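Local structure of protein YCGM (Escherichia coli, 1NR9) at residues H70-L75 / A101-L106; E50-D55 / D127-L132; S19-V24 / G187-T192. The protein belongs to the fumarylacetoacetate hydrolase (FAH) family and binds a magnesium ion through acidic side chains, though its own function is not established. All blocks are in the same frame, centred on the assembly; numbering follows the deposited sequence.

Contact 1 (H70-L75 / A101-L106); sequences HHEVEL and ALDLTL. With MG (magnesium ion), chain E.
Glu72 and Asp103 reach side by side to one magnesium ion from two antiparallel chain segments. Followed outward, Glu72 CB lies 3.6 Å from Asp103 O; CG stays beside that carbonyl and nears the methyl CG2 of Thr105. The chain is extended beyond CG, with CG anti to the carbonyl carbon (chi1 -69°), and this carries the carboxylate up to the metal. There the two oxygens part: Glu72 OE1 passes Thr105 CG2 at 3.7 Å and forms a salt bridge with Lys124, whereas Glu72 OE2 binds magnesium at 2.4 Å. Asp103 OD2 binds the same ion at 2.5 Å, its carboxylate turned 89° against that of Glu72; Lys124 also bonds to OD2, and Lys48 pairs with OD1. A water completes the set of ligands seen in the model. Glu74 stands next to the site, its OE1 held by the backbone N of Gly193. Beneath, Asp103 N donates to Glu72 O at 2.8 Å on a lone pair of that carbonyl, tying the two ligand residues together through their backbones; Asp103 also centres an inverse gamma turn. Paired bonds flank them, between Glu74 and Ala101 and between His70 and Thr105. On the other face Leu102 CD2 covers Val73 CA at 3.8 Å. Three acidic side chains thus converge in a buried place, two of them on the magnesium ion, with Lys124 and Lys48 as further partners.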
loop_
_atom_site.group_PDB
_atom_site.type_symbol
_atom_site.label_atom_id
_atom_site.label_comp_id
_atom_site.label_asym_id
_atom_site.label_seq_id
_atom_site.Cartn_x
_atom_site.Cartn_y
_atom_site.Cartn_z
ATOM N N HIS A 70 -5.588 7.815 16.380
ATOM C CA HIS A 70 -6.048 9.170 16.087
ATOM C C HIS A 70 -6.960 9.292 14.879
ATOM O O HIS A 70 -6.971 8.429 14.001
ATOM C CB HIS A 70 -4.869 10.115 15.913
ATOM C CG HIS A 70 -4.201 10.475 17.200
ATOM N ND1 HIS A 70 -3.318 11.530 17.310
ATOM C CD2 HIS A 70 -4.261 9.902 18.425
ATOM C CE1 HIS A 70 -2.862 11.590 18.548
ATOM N NE2 HIS A 70 -3.417 10.613 19.245
ATOM N N HIS A 71 -7.737 10.371 14.853
ATOM C CA HIS A 71 -8.656 10.622 13.754
ATOM C C HIS A 71 -8.154 11.817 12.948
ATOM O O HIS A 71 -7.598 12.766 13.503
ATOM C CB HIS A 71 -10.065 10.923 14.281
ATOM C CG HIS A 71 -10.114 12.062 15.250
ATOM N ND1 HIS A 71 -10.183 11.878 16.616
ATOM C CD2 HIS A 71 -10.039 13.402 15.057
ATOM C CE1 HIS A 71 -10.146 13.051 17.220
ATOM N NE2 HIS A 71 -10.058 13.993 16.297
ATOM N N GLU A 72 -8.329 11.751 11.635
ATOM C CA GLU A 72 -7.935 12.835 10.760
ATOM C C GLU A 72 -9.046 12.956 9.737
ATOM O O GLU A 72 -9.134 12.131 8.830
ATOM C CB GLU A 72 -6.627 12.520 10.021
ATOM C CG GLU A 72 -5.360 12.461 10.866
ATOM C CD GLU A 72 -4.095 12.377 10.006
ATOM O OE1 GLU A 72 -2.981 12.290 10.574
ATOM O OE2 GLU A 72 -4.221 12.402 8.759
ATOM N N VAL A 73 -9.919 13.943 9.880
ATOM C CA VAL A 73 -10.973 14.098 8.883
ATOM C C VAL A 73 -10.256 14.649 7.658
ATOM O O VAL A 73 -9.349 15.474 7.790
ATOM C CB VAL A 73 -12.084 15.089 9.334
ATOM C CG1 VAL A 73 -11.522 16.484 9.483
ATOM C CG2 VAL A 73 -13.236 15.063 8.325
ATOM N N GLU A 74 -10.637 14.172 6.477
ATOM C CA GLU A 74 -9.997 14.619 5.251
ATOM C C GLU A 74 -10.958 14.549 4.062
ATOM O O GLU A 74 -11.928 13.776 4.063
ATOM C CB GLU A 74 -8.750 13.750 4.950
ATOM C CG GLU A 74 -7.720 13.606 6.111
ATOM C CD GLU A 74 -6.360 13.043 5.665
ATOM O OE1 GLU A 74 -6.142 12.902 4.440
ATOM O OE2 GLU A 74 -5.496 12.751 6.535
ATOM N N LEU A 75 -10.689 15.377 3.056
ATOM C CA LEU A 75 -11.479 15.393 1.833
ATOM C C LEU A 75 -10.991 14.238 0.940
ATOM O O LEU A 75 -9.793 14.123 0.645
ATOM C CB LEU A 75 -11.297 16.714 1.084
ATOM C CG LEU A 75 -12.072 16.721 -0.240
ATOM C CD1 LEU A 75 -13.573 16.656 0.050
ATOM C CD2 LEU A 75 -11.737 17.960 -1.040
ATOM N N ALA A 101 -13.320 11.202 4.666
ATOM C CA ALA A 101 -12.676 10.047 5.251
ATOM C C ALA A 101 -11.964 10.387 6.544
ATOM O O ALA A 101 -11.804 11.555 6.918
ATOM C CB ALA A 101 -11.678 9.458 4.269
ATOM N N LEU A 102 -11.554 9.334 7.232
ATOM C CA LEU A 102 -10.803 9.470 8.453
ATOM C C LEU A 102 -9.516 8.744 8.146
ATOM O O LEU A 102 -9.524 7.555 7.825
ATOM C CB LEU A 102 -11.509 8.791 9.625
ATOM C CG LEU A 102 -12.760 9.450 10.198
ATOM C CD1 LEU A 102 -13.102 8.786 11.531
ATOM C CD2 LEU A 102 -12.503 10.937 10.410
ATOM N N ASP A 103 -8.416 9.476 8.195
ATOM C CA ASP A 103 -7.113 8.894 7.957
ATOM C C ASP A 103 -6.726 8.402 9.340
ATOM O O ASP A 103 -5.944 9.022 10.054
ATOM C CB ASP A 103 -6.158 9.971 7.432
ATOM C CG ASP A 103 -4.715 9.506 7.336
ATOM O OD1 ASP A 103 -4.470 8.277 7.276
ATOM O OD2 ASP A 103 -3.827 10.390 7.304
ATOM N N LEU A 104 -7.349 7.301 9.732
ATOM C CA LEU A 104 -7.102 6.688 11.019
ATOM C C LEU A 104 -5.635 6.308 11.102
ATOM O O LEU A 104 -5.109 5.675 10.186
ATOM C CB LEU A 104 -7.967 5.445 11.159
ATOM C CG LEU A 104 -9.191 5.573 12.056
ATOM C CD1 LEU A 104 -9.767 6.976 11.994
ATOM C CD2 LEU A 104 -10.213 4.523 11.624
ATOM N N THR A 105 -4.976 6.688 12.194
ATOM C CA THR A 105 -3.566 6.385 12.352
ATOM C C THR A 105 -3.157 5.995 13.767
ATOM O O THR A 105 -3.706 6.501 14.744
ATOM C CB THR A 105 -2.690 7.581 11.874
ATOM O OG1 THR A 105 -1.547 7.713 12.726
ATOM C CG2 THR A 105 -3.481 8.873 11.878
ATOM N N LEU A 106 -2.204 5.071 13.861
ATOM C CA LEU A 106 -1.675 4.614 15.146
ATOM C C LEU A 106 -0.462 5.492 15.518
ATOM O O LEU A 106 0.687 5.119 15.234
ATOM C CB LEU A 106 -1.240 3.147 15.040
ATOM C CG LEU A 106 -2.352 2.100 14.885
ATOM C CD1 LEU A 106 -1.741 0.715 14.713
ATOM C CD2 LEU A 106 -3.253 2.121 16.123
HETATM MG MG MG E . -2.438 12.417 7.168
HETATM O O HOH W 1 -3.839 11.934 5.113
#

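Contact 2 (E50-D55 / D127-L132); sequences ETALCD and DNSCPL
The Asn128 amide turns its ND2 end to Cys54, ND2 lying 3.2 Å from Cys54 CB. Cys54 SG sits over one face of the Pro131 ring, 3.9 Å from both CB and CG of the proline; Leu102 lies on the opposite face, and Leu104 meets the ring near its CD. Cys54 SG stands between its backbone N and carbonyl carbon (chi1 66°), which places the sulfur between amide and proline. The Asp127 carboxylate looks elsewhere, OD1 accepting from the backbone N of Thr183 of the second subunit. Strands 53-55 and 130-132 run parallel but splayed by 39°, and the bonds between the segments are mostly weak, such as Cys54 N to Cys130 O between the strands and Cys130 N to Ala52 O just before them. Leu132 N to Cys54 O is firmer at 2.7 Å. On the face of Leu53 and Cys130, Leu53 CD2 lies 3.7 Å from Leu132 CD2, the two leucines pointing the same way. At the far end one water donates to both Asp55 OD1 and Leu132 O, while Asp55 OD2 pairs with Arg57. Thr51 OG1 bonds to Lys20 of the second subunit. Sulfur and hydrocarbon thus fill the middle of this strand pair, and polar groups at its Thr51 and Asp127 end serve the dimer interface.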
loop_
_atom_site.group_PDB
_atom_site.type_symbol
_atom_site.label_atom_id
_atom_site.label_comp_id
_atom_site.label_asym_id
_atom_site.label_seq_id
_atom_site.Cartn_x
_atom_site.Cartn_y
_atom_site.Cartn_z
ATOM N N GLU A 50 -6.395 -1.827 0.107
ATOM C CA GLU A 50 -7.822 -2.128 -0.005
ATOM C C GLU A 50 -8.381 -2.602 1.333
ATOM O O GLU A 50 -9.526 -2.318 1.702
ATOM C CB GLU A 50 -8.038 -3.217 -1.055
ATOM C CG GLU A 50 -9.478 -3.404 -1.485
ATOM C CD GLU A 50 -9.627 -4.498 -2.537
ATOM O OE1 GLU A 50 -8.723 -4.627 -3.400
ATOM O OE2 GLU A 50 -10.654 -5.220 -2.512
ATOM N N THR A 51 -7.546 -3.315 2.068
ATOM C CA THR A 51 -7.950 -3.832 3.346
ATOM C C THR A 51 -8.328 -2.741 4.338
ATOM O O THR A 51 -9.152 -2.975 5.216
ATOM C CB THR A 51 -6.830 -4.671 3.948
ATOM O OG1 THR A 51 -6.469 -5.709 3.034
ATOM C CG2 THR A 51 -7.287 -5.297 5.235
ATOM N N ALA A 52 -7.743 -1.552 4.204
ATOM C CA ALA A 52 -8.018 -0.479 5.157
ATOM C C ALA A 52 -9.295 0.333 4.905
ATOM O O ALA A 52 -9.687 1.166 5.721
ATOM C CB ALA A 52 -6.819 0.447 5.239
ATOM N N LEU A 53 -9.937 0.082 3.776
ATOM C CA LEU A 53 -11.161 0.779 3.405
ATOM C C LEU A 53 -12.369 0.198 4.128
ATOM O O LEU A 53 -12.457 -1.021 4.302
ATOM C CB LEU A 53 -11.381 0.646 1.896
ATOM C CG LEU A 53 -10.559 1.541 0.967
ATOM C CD1 LEU A 53 -10.686 1.100 -0.486
ATOM C CD2 LEU A 53 -11.050 2.967 1.150
ATOM N N CYS A 54 -13.300 1.057 4.547
ATOM C CA CYS A 54 -14.514 0.581 5.205
ATOM C C CYS A 54 -15.610 1.630 5.270
ATOM O O CYS A 54 -15.351 2.826 5.208
ATOM C CB CYS A 54 -14.214 0.061 6.608
ATOM S SG CYS A 54 -13.665 1.306 7.743
ATOM N N ASP A 55 -16.847 1.160 5.382
ATOM C CA ASP A 55 -18.010 2.031 5.451
ATOM C C ASP A 55 -17.993 2.943 6.693
ATOM O O ASP A 55 -18.007 2.460 7.832
ATOM C CB ASP A 55 -19.271 1.179 5.464
ATOM C CG ASP A 55 -20.474 1.935 4.983
ATOM O OD1 ASP A 55 -20.527 3.166 5.206
ATOM O OD2 ASP A 55 -21.376 1.300 4.388
ATOM N N ASP A 127 -5.854 -2.665 9.250
ATOM C CA ASP A 127 -7.216 -2.937 8.796
ATOM C C ASP A 127 -8.198 -1.843 9.157
ATOM O O ASP A 127 -8.196 -1.332 10.275
ATOM C CB ASP A 127 -7.733 -4.262 9.369
ATOM C CG ASP A 127 -6.945 -5.462 8.887
ATOM O OD1 ASP A 127 -6.298 -5.365 7.825
ATOM O OD2 ASP A 127 -6.989 -6.513 9.568
ATOM N N ASN A 128 -9.054 -1.492 8.205
ATOM C CA ASN A 128 -10.058 -0.465 8.436
ATOM C C ASN A 128 -9.443 0.773 9.048
ATOM O O ASN A 128 -9.903 1.254 10.080
ATOM C CB ASN A 128 -11.148 -0.994 9.364
ATOM C CG ASN A 128 -11.654 -2.339 8.937
ATOM O OD1 ASN A 128 -11.037 -3.357 9.232
ATOM N ND2 ASN A 128 -12.770 -2.358 8.215
ATOM N N SER A 129 -8.399 1.284 8.411
ATOM C CA SER A 129 -7.723 2.481 8.899
ATOM C C SER A 129 -8.154 3.637 8.018
ATOM O O SER A 129 -7.518 4.696 8.016
ATOM C CB SER A 129 -6.214 2.318 8.795
ATOM O OG SER A 129 -5.832 2.242 7.433
ATOM N N CYS A 130 -9.230 3.412 7.264
ATOM C CA CYS A 130 -9.758 4.415 6.353
ATOM C C CYS A 130 -11.277 4.343 6.181
ATOM O O CYS A 130 -11.775 3.937 5.130
ATOM C CB CYS A 130 -9.084 4.274 4.990
ATOM S SG CYS A 130 -9.355 5.671 3.886
ATOM N N PRO A 131 -12.036 4.709 7.227
ATOM C CA PRO A 131 -13.494 4.668 7.097
ATOM C C PRO A 131 -13.752 5.697 6.020
ATOM O O PRO A 131 -13.029 6.684 5.929
ATOM C CB PRO A 131 -13.982 5.142 8.461
ATOM C CG PRO A 131 -12.846 4.796 9.380
ATOM C CD PRO A 131 -11.635 5.150 8.572
ATOM N N LEU A 132 -14.773 5.513 5.210
ATOM C CA LEU A 132 -14.987 6.462 4.138
ATOM C C LEU A 132 -16.474 6.636 3.894
ATOM O O LEU A 132 -17.237 5.675 3.990
ATOM C CB LEU A 132 -14.290 5.914 2.896
ATOM C CG LEU A 132 -14.050 6.714 1.622
ATOM C CD1 LEU A 132 -13.178 7.943 1.943
ATOM C CD2 LEU A 132 -13.353 5.807 0.600
HETATM O O HOH W 2 -19.830 5.038 3.351
#

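Contact 3 (S19-V24 / G187-T192); sequences SKVVCV and GDVVLT
Strands 21-24 and 189-191 run parallel, their axes 4.7 Å apart and 16° askew, with Lys20 O and Val22 O taking the amides of Val189 and Leu191 while Val189 O takes that of Val22; a weak bond from Val24 N to Leu191 O ends the series. At the other end, Asp188 grips Lys20 twice. Asp188 OD1 accepts Lys20 N at 2.9 Å on the anti side, somewhat out of the carboxylate plane. Asp188 OD2 receives Lys20 NZ at 2.9 Å in a salt bridge that arrives from above that plane, 37° out of it. With Lys20 CG between the backbone N and carbonyl carbon (chi1 65°), CG lies 3.2 Å from Asp188 OD1, and the chain crosses the carboxylate before a bend at its end brings NZ to OD2. The grip has further holds: Lys185 N also bonds to OD2, and NZ donates to Thr183 O. A water joins Ser19 N, Lys20 O and Gly187 O. Along the face of Val21, Cys23, Val189 and Leu191 the contacts are apolar. Val21 CG1 touches Val189 CG1 at 4.0 Å and Leu191 CG at 3.8 Å, and Cys23 SG rests on the same CG of Leu191 at 3.7 Å. The nearest atom of the Cys23 side chain is about 6 Å from the magnesium ion. On the reverse face, Val22 and Val190 pack against Met178 of helix 171-178, which covers this part of the sheet. Strand 189-191 is also bonded to strand 69-79, which carries the metal ligand Glu72. A salt bridge with further backbone partners ties the segments together just ahead of the paired valines, and beyond it hydrocarbon and sulfur bring the sheet up to the metal site.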
loop_
_atom_site.group_PDB
_atom_site.type_symbol
_atom_site.label_atom_id
_atom_site.label_comp_id
_atom_site.label_asym_id
_atom_site.label_seq_id
_atom_site.Cartn_x
_atom_site.Cartn_y
_atom_site.Cartn_z
ATOM N N SER A 19 -9.386 -0.396 -4.661
ATOM C CA SER A 19 -7.998 -0.785 -4.836
ATOM C C SER A 19 -7.107 -0.156 -3.786
ATOM O O SER A 19 -6.866 -0.746 -2.739
ATOM C CB SER A 19 -7.509 -0.396 -6.230
ATOM O OG SER A 19 -6.287 -1.056 -6.529
ATOM N N LYS A 20 -6.605 1.040 -4.066
ATOM C CA LYS A 20 -5.735 1.709 -3.114
ATOM C C LYS A 20 -6.169 3.126 -2.794
ATOM O O LYS A 20 -7.026 3.708 -3.459
ATOM C CB LYS A 20 -4.298 1.738 -3.630
ATOM C CG LYS A 20 -4.099 2.555 -4.884
ATOM C CD LYS A 20 -2.602 2.722 -5.171
ATOM C CE LYS A 20 -2.357 3.471 -6.469
ATOM N NZ LYS A 20 -2.903 2.706 -7.630
ATOM N N VAL A 21 -5.563 3.669 -1.752
ATOM C CA VAL A 21 -5.838 5.032 -1.321
ATOM C C VAL A 21 -4.476 5.712 -1.163
ATOM O O VAL A 21 -3.631 5.259 -0.381
ATOM C CB VAL A 21 -6.589 5.045 0.027
ATOM C CG1 VAL A 21 -7.155 6.420 0.301
ATOM C CG2 VAL A 21 -7.687 4.004 0.010
ATOM N N VAL A 22 -4.245 6.770 -1.932
ATOM C CA VAL A 22 -2.975 7.477 -1.841
ATOM C C VAL A 22 -3.203 8.652 -0.909
ATOM O O VAL A 22 -4.210 9.354 -1.030
ATOM C CB VAL A 22 -2.494 7.974 -3.224
ATOM C CG1 VAL A 22 -1.085 8.586 -3.095
ATOM C CG2 VAL A 22 -2.478 6.799 -4.209
ATOM N N CYS A 23 -2.286 8.865 0.027
ATOM C CA CYS A 23 -2.473 9.938 0.991
ATOM C C CYS A 23 -1.308 10.889 1.114
ATOM O O CYS A 23 -0.147 10.517 0.893
ATOM C CB CYS A 23 -2.766 9.338 2.370
ATOM S SG CYS A 23 -4.052 8.065 2.385
ATOM N N VAL A 24 -1.626 12.126 1.481
ATOM C CA VAL A 24 -0.612 13.154 1.670
ATOM C C VAL A 24 -0.253 13.215 3.156
ATOM O O VAL A 24 -1.098 12.945 4.010
ATOM C CB VAL A 24 -1.140 14.543 1.204
ATOM C CG1 VAL A 24 -2.446 14.881 1.920
ATOM C CG2 VAL A 24 -0.086 15.618 1.461
ATOM N N GLY A 187 -11.268 4.143 -9.629
ATOM C CA GLY A 187 -11.695 3.354 -8.494
ATOM C C GLY A 187 -10.836 3.675 -7.285
ATOM O O GLY A 187 -11.248 3.428 -6.158
ATOM N N ASP A 188 -9.643 4.221 -7.515
ATOM C CA ASP A 188 -8.744 4.582 -6.420
ATOM C C ASP A 188 -9.252 5.833 -5.731
ATOM O O ASP A 188 -9.965 6.633 -6.325
ATOM C CB ASP A 188 -7.319 4.869 -6.918
ATOM C CG ASP A 188 -6.518 3.612 -7.186
ATOM O OD1 ASP A 188 -6.797 2.565 -6.555
ATOM O OD2 ASP A 188 -5.590 3.677 -8.020
ATOM N N VAL A 189 -8.853 6.012 -4.480
ATOM C CA VAL A 189 -9.262 7.168 -3.714
ATOM C C VAL A 189 -8.027 7.946 -3.297
ATOM O O VAL A 189 -6.952 7.372 -3.136
ATOM C CB VAL A 189 -10.050 6.728 -2.464
ATOM C CG1 VAL A 189 -10.326 7.925 -1.551
ATOM C CG2 VAL A 189 -11.367 6.066 -2.900
ATOM N N VAL A 190 -8.187 9.254 -3.130
ATOM C CA VAL A 190 -7.094 10.132 -2.721
ATOM C C VAL A 190 -7.459 10.978 -1.484
ATOM O O VAL A 190 -8.424 11.748 -1.518
ATOM C CB VAL A 190 -6.726 11.100 -3.863
ATOM C CG1 VAL A 190 -5.655 12.074 -3.397
ATOM C CG2 VAL A 190 -6.260 10.319 -5.069
ATOM N N LEU A 191 -6.701 10.830 -0.398
ATOM C CA LEU A 191 -6.955 11.617 0.813
ATOM C C LEU A 191 -6.104 12.872 0.712
ATOM O O LEU A 191 -4.902 12.791 0.496
ATOM C CB LEU A 191 -6.578 10.843 2.084
ATOM C CG LEU A 191 -7.387 9.582 2.388
ATOM C CD1 LEU A 191 -7.200 9.220 3.877
ATOM C CD2 LEU A 191 -8.856 9.816 2.057
ATOM N N THR A 192 -6.718 14.032 0.892
ATOM C CA THR A 192 -5.983 15.275 0.747
ATOM C C THR A 192 -5.441 15.978 1.989
ATOM O O THR A 192 -5.210 17.179 1.948
ATOM C CB THR A 192 -6.825 16.282 -0.037
ATOM O OG1 THR A 192 -8.014 16.589 0.707
ATOM C CG2 THR A 192 -7.225 15.696 -1.375
HETATM O O HOH W 3 -9.751 2.308 -4.187
#

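All three contacts belong to one mixed sheet. Contacts 1 and 3 are buried, whereas contact 2 is only partly so and shares the dimer interface with the Ser19 and Lys20 end of contact 3. Strand 69-79 lies between strands 95-102 and 189-191, so contacts 1 and 3 adjoin through Leu191, which meets Ala101 and Glu74; Leu75 O probably also bonds to Thr192 OG1. Contact 2 joins contact 1 where Leu132 packs on Ala101, and contact 3 where Leu53 meets Val21. Their chemistry differs accordingly: carboxylates gathered round a metal in contact 1, sulfur and proline packing in contact 2, a salt bridge leading into an apolar strand pair in contact 3.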